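Local coordinates for protein phospholyase (Arthrobacter aurescens, PDB 5G4I) that probably catalyses the pyridoxal-phosphate-dependent elimination of phosphate from amino-alcohol phosphates such as phosphoethanolamine, on a class III transaminase scaffold, at residues S121-R132 / H148-I157; N137-F145 / A169-P177. One frame throughout, in Å; residues are numbered along the deposited sequence.

Interaction 1 of 2, residues S121-R132 / H148-I157; sequences SEANELALRIAR and HGNTTSLAEI. With PLP (pyridoxal-5'-phosphate), chain C.
Both faces of the E125 carboxylate are engaged: S153 OG donates to E125 OE1 at 2.5 Å from above one face, and T151 OG1 donates to the same oxygen at 2.7 Å from the other. The amide of N124 stands almost upright to the imidazole of H148 (planes 85° apart), with ND2 at the ring's edge. The R132 guanidinium lies with one face against L128 O; its NH2 holds, in the guanidinium plane, a water that also bridges E125 O and S153 OG, and its NH1 bonds to T152 OG1 of the second subunit. In this fold-type I PLP enzyme the pairing joins the helix whose N-terminal end holds the cofactor phosphate to the loop and short helix 152-155. S121 starts that grip: S121 N and OG both donate to PLP O3P, and OG, beside the backbone N (chi1 -67°), also accepts from N150 N at 3.0 Å. A small hydroxyl suits this place because it can give and take at once. G149 passes so close to S121 OG that a side chain would collide with it, and its phi of 138° is strained for other residues.

T151, at the N-cap of helix 152-155, accepts from L154 N through OG1 while its hydroxyl donates a hydrogen bond to E125 OE1. The buried negative charge of E125 is thus probably stabilised by hydroxyls; its OE2 takes a further bond from T152 N of the second subunit. L154 is a knob among S121, N124, E125 and L128, its CD2 lying 3.6 Å from L128 CD1; branched leucines fill such a hole well. H148 ND1 bonds to D251, which N124 ND2 also reaches, while T278 holds N124 OD1. N124 ND2 finally donates at 2.9 Å to H148 O, in the carbonyl plane on a lone pair.

Interaction 2 of 2, residues N137-F145 / A169-P177; sequences NTGVLVSDF and AHVRALRIP
V140 and V171 open a parallel strand pairing that continues through L141 with R172 and V142 with A173. Backbone bonds are its frame: V140 N to H170 O, R172 N to V140 O, V142 N to R172 O (the longest, 3.3 Å), L174 N to V142 O and D144 N to L174 O. CA-H...O contacts such as A173 CA to V142 O lie between them.

Apolar contacts follow the two faces. V142 CG2 meets V171 CG1 at 3.9 Å, beta-branched residues suiting an extended strand; on the other face L141 CD2 rests on the aliphatic CB of R172. One face of the H170 ring is covered by V171 CG2, and its CD2 edge approaches T138 O at 3.4 Å.

The charged pair closes the far end. R175 NE donates to the syn lone pair of D144 OD2 at 2.7 Å, the planes of carboxylate and guanidinium 67° apart; R175 bends at chi2 (66°) and chi3 to bring NE back. A water links D144 OD1 to I176 N. With an alanine in place of D144 the carboxylate is gone, and the R175 guanidinium, left without its mate, would probably be free to swing away. S143 OG accepts from F145 N in an ST turn and also bonds to E224.

Strands 140-143 and 171-174, with helix 152-155 between them in sequence, form a beta-alpha-beta unit at the edge of the mixed sheet of the cofactor-binding domain of fold-type I PLP enzymes, 171-174 outermost in this chain and 140-143 beside 214-217.

The two contacts share one stretch of chain in alternation: helix 120-135 leads into strand 140-143, then comes helix 152-155, then strand 171-174. Interaction 1 is the buried one, set at the cofactor and the subunit interface; interaction 2 is partly buried, at the edge of the sheet, and no other chain of the assembly touches it. Their chemistry differs accordingly. Side-chain hydroxyls, an amide and a carboxylate bond across interaction 1, whereas backbone ladders and valine packing carry interaction 2, with its charged pair at an exposed end. They also touch directly: I157 O lies 3.7 Å from V142 CG2, and R132 CG packs on N137 O.

Interaction 1 of 2, residues S121-R132 / H148-I157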
loop_
_atom_site.group_PDB
_atom_site.type_symbol
_atom_site.label_atom_id
_atom_site.label_comp_id
_atom_site.label_asym_id
_atom_site.label_seq_id
_atom_site.Cartn_x
_atom_site.Cartn_y
_atom_site.Cartn_z
ATOM N N SER A 121 1.521 -6.235 1.933
ATOM C CA SER A 121 0.374 -6.693 1.032
ATOM C C SER A 121 0.620 -6.209 -0.381
ATOM O O SER A 121 0.340 -6.952 -1.361
ATOM C CB SER A 121 -1.051 -6.259 1.586
ATOM O OG SER A 121 -1.344 -6.937 2.791
ATOM N N GLU A 122 1.012 -4.952 -0.563
ATOM C CA GLU A 122 1.277 -4.445 -1.957
ATOM C C GLU A 122 2.348 -5.298 -2.591
ATOM O O GLU A 122 2.270 -5.588 -3.837
ATOM C CB GLU A 122 1.622 -2.954 -2.010
ATOM C CG GLU A 122 0.501 -1.971 -1.801
ATOM C CD GLU A 122 0.862 -0.552 -2.299
ATOM O OE1 GLU A 122 2.030 -0.041 -2.068
ATOM O OE2 GLU A 122 -0.035 0.118 -2.964
ATOM N N ALA A 123 3.369 -5.683 -1.827
ATOM C CA ALA A 123 4.481 -6.489 -2.412
ATOM C C ALA A 123 3.961 -7.877 -2.851
ATOM O O ALA A 123 4.257 -8.365 -3.981
ATOM C CB ALA A 123 5.659 -6.583 -1.460
ATOM N N ASN A 124 3.262 -8.592 -1.983
ATOM C CA ASN A 124 2.780 -9.937 -2.340
ATOM C C ASN A 124 1.719 -9.850 -3.447
ATOM O O ASN A 124 1.714 -10.747 -4.342
ATOM C CB ASN A 124 2.222 -10.697 -1.117
ATOM C CG ASN A 124 3.286 -11.296 -0.232
ATOM O OD1 ASN A 124 4.308 -11.781 -0.746
ATOM N ND2 ASN A 124 3.028 -11.388 1.052
ATOM N N GLU A 125 0.837 -8.855 -3.486
ATOM C CA GLU A 125 -0.087 -8.665 -4.613
ATOM C C GLU A 125 0.682 -8.558 -5.889
ATOM O O GLU A 125 0.311 -9.225 -6.907
ATOM C CB GLU A 125 -0.915 -7.367 -4.377
ATOM C CG GLU A 125 -1.892 -7.060 -5.485
ATOM C CD GLU A 125 -3.122 -7.899 -5.534
ATOM O OE1 GLU A 125 -3.370 -8.724 -4.640
ATOM O OE2 GLU A 125 -3.914 -7.737 -6.529
ATOM N N LEU A 126 1.722 -7.721 -5.942
ATOM C CA LEU A 126 2.531 -7.545 -7.184
ATOM C C LEU A 126 3.262 -8.817 -7.545
ATOM O O LEU A 126 3.297 -9.175 -8.766
ATOM C CB LEU A 126 3.483 -6.346 -7.022
ATOM C CG LEU A 126 4.437 -6.083 -8.172
ATOM C CD1 LEU A 126 3.707 -5.776 -9.451
ATOM C CD2 LEU A 126 5.378 -4.896 -7.793
ATOM N N ALA A 127 3.876 -9.482 -6.580
ATOM C CA ALA A 127 4.568 -10.750 -6.916
ATOM C C ALA A 127 3.628 -11.766 -7.532
ATOM O O ALA A 127 4.044 -12.467 -8.506
ATOM C CB ALA A 127 5.299 -11.315 -5.702
ATOM N N LEU A 128 2.404 -11.946 -6.993
ATOM C CA LEU A 128 1.440 -12.930 -7.589
ATOM C C LEU A 128 1.107 -12.496 -9.017
ATOM O O LEU A 128 0.886 -13.337 -9.920
ATOM C CB LEU A 128 0.170 -13.070 -6.709
ATOM C CG LEU A 128 0.317 -13.772 -5.365
ATOM C CD1 LEU A 128 -1.020 -13.721 -4.704
ATOM C CD2 LEU A 128 0.724 -15.221 -5.583
ATOM N N ARG A 129 0.956 -11.173 -9.242
ATOM C CA ARG A 129 0.636 -10.618 -10.572
ATOM C C ARG A 129 1.736 -10.862 -11.580
ATOM O O ARG A 129 1.479 -11.332 -12.769
ATOM C CB ARG A 129 0.214 -9.138 -10.402
ATOM C CG ARG A 129 -0.317 -8.487 -11.739
ATOM C CD ARG A 129 -0.774 -7.027 -11.510
ATOM N NE ARG A 129 -1.139 -6.444 -12.831
ATOM C CZ ARG A 129 -0.979 -5.173 -13.200
ATOM N NH1 ARG A 129 -0.641 -4.242 -12.329
ATOM N NH2 ARG A 129 -1.243 -4.797 -14.451
ATOM N N ILE A 130 2.969 -10.567 -11.240
ATOM C CA ILE A 130 4.173 -10.897 -12.116
ATOM C C ILE A 130 4.135 -12.355 -12.415
ATOM O O ILE A 130 4.304 -12.732 -13.634
ATOM C CB ILE A 130 5.465 -10.486 -11.368
ATOM C CG1 ILE A 130 5.619 -8.956 -11.259
ATOM C CG2 ILE A 130 6.698 -11.068 -12.118
ATOM C CD1 ILE A 130 6.660 -8.507 -10.180
ATOM N N ALA A 131 3.984 -13.214 -11.439
ATOM C CA ALA A 131 4.028 -14.650 -11.661
ATOM C C ALA A 131 2.909 -15.114 -12.592
ATOM O O ALA A 131 3.153 -15.973 -13.527
ATOM C CB ALA A 131 4.017 -15.432 -10.354
ATOM N N ARG A 132 1.666 -14.696 -12.343
ATOM C CA ARG A 132 0.476 -15.169 -13.200
ATOM C C ARG A 132 0.752 -14.763 -14.647
ATOM O O ARG A 132 0.540 -15.612 -15.613
ATOM C CB ARG A 132 -0.816 -14.435 -12.679
ATOM C CG ARG A 132 -2.106 -15.035 -12.989
ATOM C CD ARG A 132 -3.230 -14.209 -12.402
ATOM N NE ARG A 132 -3.138 -13.999 -10.962
ATOM C CZ ARG A 132 -2.914 -12.828 -10.332
ATOM N NH1 ARG A 132 -2.767 -11.726 -10.966
ATOM N NH2 ARG A 132 -2.873 -12.868 -8.994
ATOM N N HIS A 148 -0.713 -13.941 4.092
ATOM C CA HIS A 148 0.235 -13.173 3.257
ATOM C C HIS A 148 -0.239 -11.763 2.891
ATOM O O HIS A 148 0.412 -11.007 2.162
ATOM C CB HIS A 148 0.551 -14.021 1.965
ATOM C CG HIS A 148 1.228 -15.310 2.273
ATOM N ND1 HIS A 148 2.531 -15.401 2.678
ATOM C CD2 HIS A 148 0.765 -16.599 2.261
ATOM C CE1 HIS A 148 2.830 -16.658 2.911
ATOM N NE2 HIS A 148 1.774 -17.407 2.716
ATOM N N GLY A 149 -1.390 -11.336 3.413
ATOM C CA GLY A 149 -1.905 -9.980 3.237
ATOM C C GLY A 149 -3.402 -9.866 2.952
ATOM O O GLY A 149 -4.147 -10.854 3.043
ATOM N N ASN A 150 -3.827 -8.612 2.649
ATOM C CA ASN A 150 -5.234 -8.226 2.816
ATOM C C ASN A 150 -5.989 -7.732 1.562
ATOM O O ASN A 150 -7.095 -7.132 1.672
ATOM C CB ASN A 150 -5.268 -7.188 3.936
ATOM C CG ASN A 150 -4.497 -5.959 3.571
ATOM O OD1 ASN A 150 -4.363 -5.593 2.396
ATOM N ND2 ASN A 150 -3.898 -5.270 4.568
ATOM N N THR A 151 -5.415 -7.905 0.372
ATOM C CA THR A 151 -6.058 -7.606 -0.930
ATOM C C THR A 151 -7.121 -8.698 -1.243
ATOM O O THR A 151 -7.164 -9.779 -0.595
ATOM C CB THR A 151 -5.071 -7.482 -2.086
ATOM O OG1 THR A 151 -4.468 -8.784 -2.212
ATOM C CG2 THR A 151 -4.027 -6.378 -1.819
ATOM N N THR A 152 -7.903 -8.515 -2.329
ATOM C CA THR A 152 -8.808 -9.580 -2.850
ATOM C C THR A 152 -8.026 -10.828 -3.285
ATOM O O THR A 152 -8.343 -11.954 -2.856
ATOM C CB THR A 152 -9.644 -9.051 -4.023
ATOM O OG1 THR A 152 -10.497 -8.004 -3.524
ATOM C CG2 THR A 152 -10.496 -10.183 -4.576
ATOM N N SER A 153 -6.962 -10.661 -4.065
ATOM C CA SER A 153 -6.225 -11.878 -4.520
ATOM C C SER A 153 -5.581 -12.657 -3.384
ATOM O O SER A 153 -5.457 -13.906 -3.419
ATOM C CB SER A 153 -5.239 -11.622 -5.694
ATOM O OG SER A 153 -3.965 -11.127 -5.245
ATOM N N LEU A 154 -5.154 -11.933 -2.344
ATOM C CA LEU A 154 -4.598 -12.565 -1.145
ATOM C C LEU A 154 -5.674 -13.194 -0.222
ATOM O O LEU A 154 -5.475 -14.253 0.369
ATOM C CB LEU A 154 -3.678 -11.582 -0.428
ATOM C CG LEU A 154 -2.398 -11.200 -1.204
ATOM C CD1 LEU A 154 -1.698 -9.967 -0.562
ATOM C CD2 LEU A 154 -1.399 -12.318 -1.365
ATOM N N ALA A 155 -6.826 -12.532 -0.083
ATOM C CA ALA A 155 -7.910 -13.132 0.657
ATOM C C ALA A 155 -8.349 -14.473 0.113
ATOM O O ALA A 155 -8.588 -15.384 0.912
ATOM C CB ALA A 155 -9.114 -12.168 0.654
ATOM N N GLU A 156 -8.344 -14.593 -1.219
ATOM C CA GLU A 156 -8.726 -15.860 -1.864
ATOM C C GLU A 156 -7.789 -17.018 -1.565
ATOM O O GLU A 156 -8.169 -18.195 -1.868
ATOM C CB GLU A 156 -8.876 -15.649 -3.385
ATOM C CG GLU A 156 -10.062 -14.729 -3.775
ATOM C CD GLU A 156 -10.117 -14.392 -5.253
ATOM O OE1 GLU A 156 -9.181 -14.713 -6.002
ATOM O OE2 GLU A 156 -11.025 -13.645 -5.668
ATOM N N ILE A 157 -6.555 -16.742 -1.083
ATOM C CA ILE A 157 -5.589 -17.829 -0.792
ATOM C C ILE A 157 -5.377 -17.999 0.706
ATOM O O ILE A 157 -4.588 -18.829 1.130
ATOM C CB ILE A 157 -4.240 -17.612 -1.540
ATOM C CG1 ILE A 157 -3.350 -16.548 -0.851
ATOM C CG2 ILE A 157 -4.449 -17.313 -2.995
ATOM C CD1 ILE A 157 -1.998 -16.298 -1.491
HETATM N N1 PLP C . 3.080 -11.540 4.912
HETATM C C2 PLP C . 3.549 -11.809 6.154
HETATM C C2A PLP C . 4.354 -13.059 6.398
HETATM C C3 PLP C . 3.274 -10.875 7.275
HETATM O O3 PLP C . 3.736 -11.124 8.531
HETATM C C4 PLP C . 2.478 -9.665 6.975
HETATM C C4A PLP C . 2.152 -8.675 8.026
HETATM C C5 PLP C . 2.023 -9.486 5.575
HETATM C C6 PLP C . 2.355 -10.445 4.621
HETATM C C5A PLP C . 1.205 -8.276 5.187
HETATM O O4P PLP C . 1.875 -7.091 5.614
HETATM P P PLP C . 1.118 -5.670 5.585
HETATM O O1P PLP C . 0.233 -5.704 6.808
HETATM O O2P PLP C . 2.239 -4.660 5.655
HETATM O O3P PLP C . 0.371 -5.683 4.273
HETATM O O HOH W 1 -2.171 -10.452 -7.363
HETATM O O HOH W 2 -6.565 -8.178 -6.230
#

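Interaction 2 of 2, residues N137-F145 / A169-P177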
loop_
_atom_site.group_PDB
_atom_site.type_symbol
_atom_site.label_atom_id
_atom_site.label_comp_id
_atom_site.label_asym_id
_atom_site.label_seq_id
_atom_site.Cartn_x
_atom_site.Cartn_y
_atom_site.Cartn_z
ATOM N N ASN A 137 -0.234 -19.432 -15.999
ATOM C CA ASN A 137 -0.969 -20.271 -15.096
ATOM C C ASN A 137 -1.578 -19.438 -13.945
ATOM O O ASN A 137 -1.134 -18.279 -13.697
ATOM C CB ASN A 137 -0.059 -21.381 -14.472
ATOM C CG ASN A 137 0.529 -22.364 -15.478
ATOM O OD1 ASN A 137 1.670 -22.923 -15.299
ATOM N ND2 ASN A 137 -0.183 -22.554 -16.536
ATOM N N THR A 138 -2.552 -19.978 -13.226
ATOM C CA THR A 138 -3.142 -19.278 -12.057
ATOM C C THR A 138 -3.027 -20.051 -10.751
ATOM O O THR A 138 -3.323 -19.479 -9.628
ATOM C CB THR A 138 -4.663 -19.003 -12.266
ATOM O OG1 THR A 138 -5.337 -20.262 -12.649
ATOM C CG2 THR A 138 -4.886 -17.991 -13.351
ATOM N N GLY A 139 -2.637 -21.338 -10.718
ATOM C CA GLY A 139 -2.622 -22.104 -9.496
ATOM C C GLY A 139 -1.635 -21.636 -8.410
ATOM O O GLY A 139 -0.511 -21.233 -8.748
ATOM N N VAL A 140 -2.121 -21.629 -7.150
ATOM C CA VAL A 140 -1.303 -21.212 -6.001
ATOM C C VAL A 140 -1.176 -22.329 -4.995
ATOM O O VAL A 140 -2.199 -22.889 -4.504
ATOM C CB VAL A 140 -1.904 -19.941 -5.356
ATOM C CG1 VAL A 140 -1.141 -19.562 -4.059
ATOM C CG2 VAL A 140 -1.944 -18.788 -6.322
ATOM N N LEU A 141 0.055 -22.666 -4.562
ATOM C CA LEU A 141 0.329 -23.548 -3.419
ATOM C C LEU A 141 0.734 -22.698 -2.212
ATOM O O LEU A 141 1.675 -21.886 -2.338
ATOM C CB LEU A 141 1.484 -24.512 -3.782
ATOM C CG LEU A 141 1.228 -25.517 -4.924
ATOM C CD1 LEU A 141 2.518 -26.269 -5.221
ATOM C CD2 LEU A 141 0.149 -26.499 -4.652
ATOM N N VAL A 142 0.011 -22.858 -1.120
ATOM C CA VAL A 142 0.296 -22.176 0.133
ATOM C C VAL A 142 0.219 -23.176 1.279
ATOM O O VAL A 142 -0.350 -24.306 1.117
ATOM C CB VAL A 142 -0.657 -21.012 0.492
ATOM C CG1 VAL A 142 -0.308 -19.752 -0.278
ATOM C CG2 VAL A 142 -2.139 -21.438 0.360
ATOM N N SER A 143 0.678 -22.860 2.522
ATOM C CA SER A 143 0.395 -23.725 3.645
ATOM C C SER A 143 -1.083 -23.642 4.086
ATOM O O SER A 143 -1.761 -22.637 3.804
ATOM C CB SER A 143 1.274 -23.339 4.871
ATOM O OG SER A 143 0.584 -22.530 5.749
ATOM N N ASP A 144 -1.528 -24.686 4.790
ATOM C CA ASP A 144 -2.869 -24.747 5.368
ATOM C C ASP A 144 -3.073 -23.942 6.627
ATOM O O ASP A 144 -4.198 -23.972 7.156
ATOM C CB ASP A 144 -3.323 -26.186 5.570
ATOM C CG ASP A 144 -2.627 -26.897 6.668
ATOM O OD1 ASP A 144 -1.775 -26.386 7.422
ATOM O OD2 ASP A 144 -2.889 -28.171 6.716
ATOM N N PHE A 145 -2.118 -23.093 7.057
ATOM C CA PHE A 145 -2.401 -22.133 8.146
ATOM C C PHE A 145 -1.449 -20.917 7.964
ATOM O O PHE A 145 -0.512 -20.708 8.747
ATOM C CB PHE A 145 -2.342 -22.792 9.542
ATOM C CG PHE A 145 -3.197 -22.061 10.565
ATOM C CD1 PHE A 145 -4.545 -22.236 10.536
ATOM C CD2 PHE A 145 -2.623 -21.150 11.418
ATOM C CE1 PHE A 145 -5.377 -21.533 11.441
ATOM C CE2 PHE A 145 -3.494 -20.492 12.377
ATOM C CZ PHE A 145 -4.777 -20.694 12.305
ATOM N N ALA A 169 -10.854 -21.660 -6.039
ATOM C CA ALA A 169 -10.663 -22.976 -6.696
ATOM C C ALA A 169 -9.278 -23.179 -7.270
ATOM O O ALA A 169 -8.872 -24.346 -7.482
ATOM C CB ALA A 169 -11.666 -23.070 -7.858
ATOM N N HIS A 170 -8.534 -22.096 -7.488
ATOM C CA HIS A 170 -7.158 -22.154 -8.022
ATOM C C HIS A 170 -6.112 -22.411 -6.901
ATOM O O HIS A 170 -4.888 -22.317 -7.207
ATOM C CB HIS A 170 -6.812 -20.870 -8.794
ATOM C CG HIS A 170 -6.872 -19.620 -7.926
ATOM N ND1 HIS A 170 -8.084 -19.102 -7.444
ATOM C CD2 HIS A 170 -5.897 -18.814 -7.474
ATOM C CE1 HIS A 170 -7.801 -18.038 -6.676
ATOM N NE2 HIS A 170 -6.498 -17.831 -6.710
ATOM N N VAL A 171 -6.536 -22.700 -5.686
ATOM C CA VAL A 171 -5.597 -22.770 -4.519
ATOM C C VAL A 171 -5.592 -24.230 -4.038
ATOM O O VAL A 171 -6.681 -24.841 -3.861
ATOM C CB VAL A 171 -6.015 -21.770 -3.393
ATOM C CG1 VAL A 171 -4.991 -21.779 -2.249
ATOM C CG2 VAL A 171 -6.240 -20.411 -4.005
ATOM N N ARG A 172 -4.399 -24.726 -3.640
ATOM C CA ARG A 172 -4.270 -25.923 -2.831
ATOM C C ARG A 172 -3.462 -25.629 -1.590
ATOM O O ARG A 172 -2.331 -25.085 -1.734
ATOM C CB ARG A 172 -3.681 -27.131 -3.625
ATOM C CG ARG A 172 -4.532 -27.582 -4.834
ATOM C CD ARG A 172 -5.895 -28.201 -4.433
ATOM N NE ARG A 172 -6.608 -28.636 -5.654
ATOM C CZ ARG A 172 -7.332 -27.824 -6.395
ATOM N NH1 ARG A 172 -7.472 -26.526 -6.156
ATOM N NH2 ARG A 172 -7.815 -28.213 -7.619
ATOM N N ALA A 173 -4.027 -25.978 -0.404
ATOM C CA ALA A 173 -3.346 -25.803 0.882
ATOM C C ALA A 173 -2.577 -27.046 1.300
ATOM O O ALA A 173 -3.111 -28.205 1.210
ATOM C CB ALA A 173 -4.377 -25.449 1.889
ATOM N N LEU A 174 -1.309 -26.907 1.699
ATOM C CA LEU A 174 -0.391 -28.011 2.074
ATOM C C LEU A 174 -0.229 -28.099 3.578
ATOM O O LEU A 174 -0.057 -27.087 4.272
ATOM C CB LEU A 174 1.001 -27.804 1.410
ATOM C CG LEU A 174 1.054 -27.765 -0.138
ATOM C CD1 LEU A 174 2.354 -27.271 -0.646
ATOM C CD2 LEU A 174 0.663 -29.096 -0.730
ATOM N N ARG A 175 -0.179 -29.323 4.104
ATOM C CA ARG A 175 0.240 -29.513 5.508
ATOM C C ARG A 175 1.752 -29.587 5.522
ATOM O O ARG A 175 2.371 -30.543 5.013
ATOM C CB ARG A 175 -0.371 -30.835 6.086
ATOM C CG ARG A 175 0.018 -31.059 7.570
ATOM C CD ARG A 175 -0.527 -30.050 8.601
ATOM N NE ARG A 175 -1.985 -29.953 8.569
ATOM C CZ ARG A 175 -2.839 -30.266 9.528
ATOM N NH1 ARG A 175 -2.429 -30.693 10.732
ATOM N NH2 ARG A 175 -4.135 -30.151 9.280
ATOM N N ILE A 176 2.403 -28.494 5.993
ATOM C CA ILE A 176 3.882 -28.412 5.926
ATOM C C ILE A 176 4.458 -29.319 7.050
ATOM O O ILE A 176 3.971 -29.225 8.192
ATOM C CB ILE A 176 4.318 -26.937 6.118
ATOM C CG1 ILE A 176 3.696 -25.950 5.099
ATOM C CG2 ILE A 176 5.845 -26.773 6.174
ATOM C CD1 ILE A 176 4.200 -26.108 3.664
ATOM N N PRO A 177 5.416 -30.197 6.748
ATOM C CA PRO A 177 5.909 -31.179 7.742
ATOM C C PRO A 177 6.742 -30.503 8.873
ATOM O O PRO A 177 7.544 -29.584 8.589
ATOM C CB PRO A 177 6.752 -32.134 6.930
ATOM C CG PRO A 177 7.168 -31.360 5.734
ATOM C CD PRO A 177 5.990 -30.485 5.424
HETATM O O HOH W 3 0.980 -26.305 7.502
#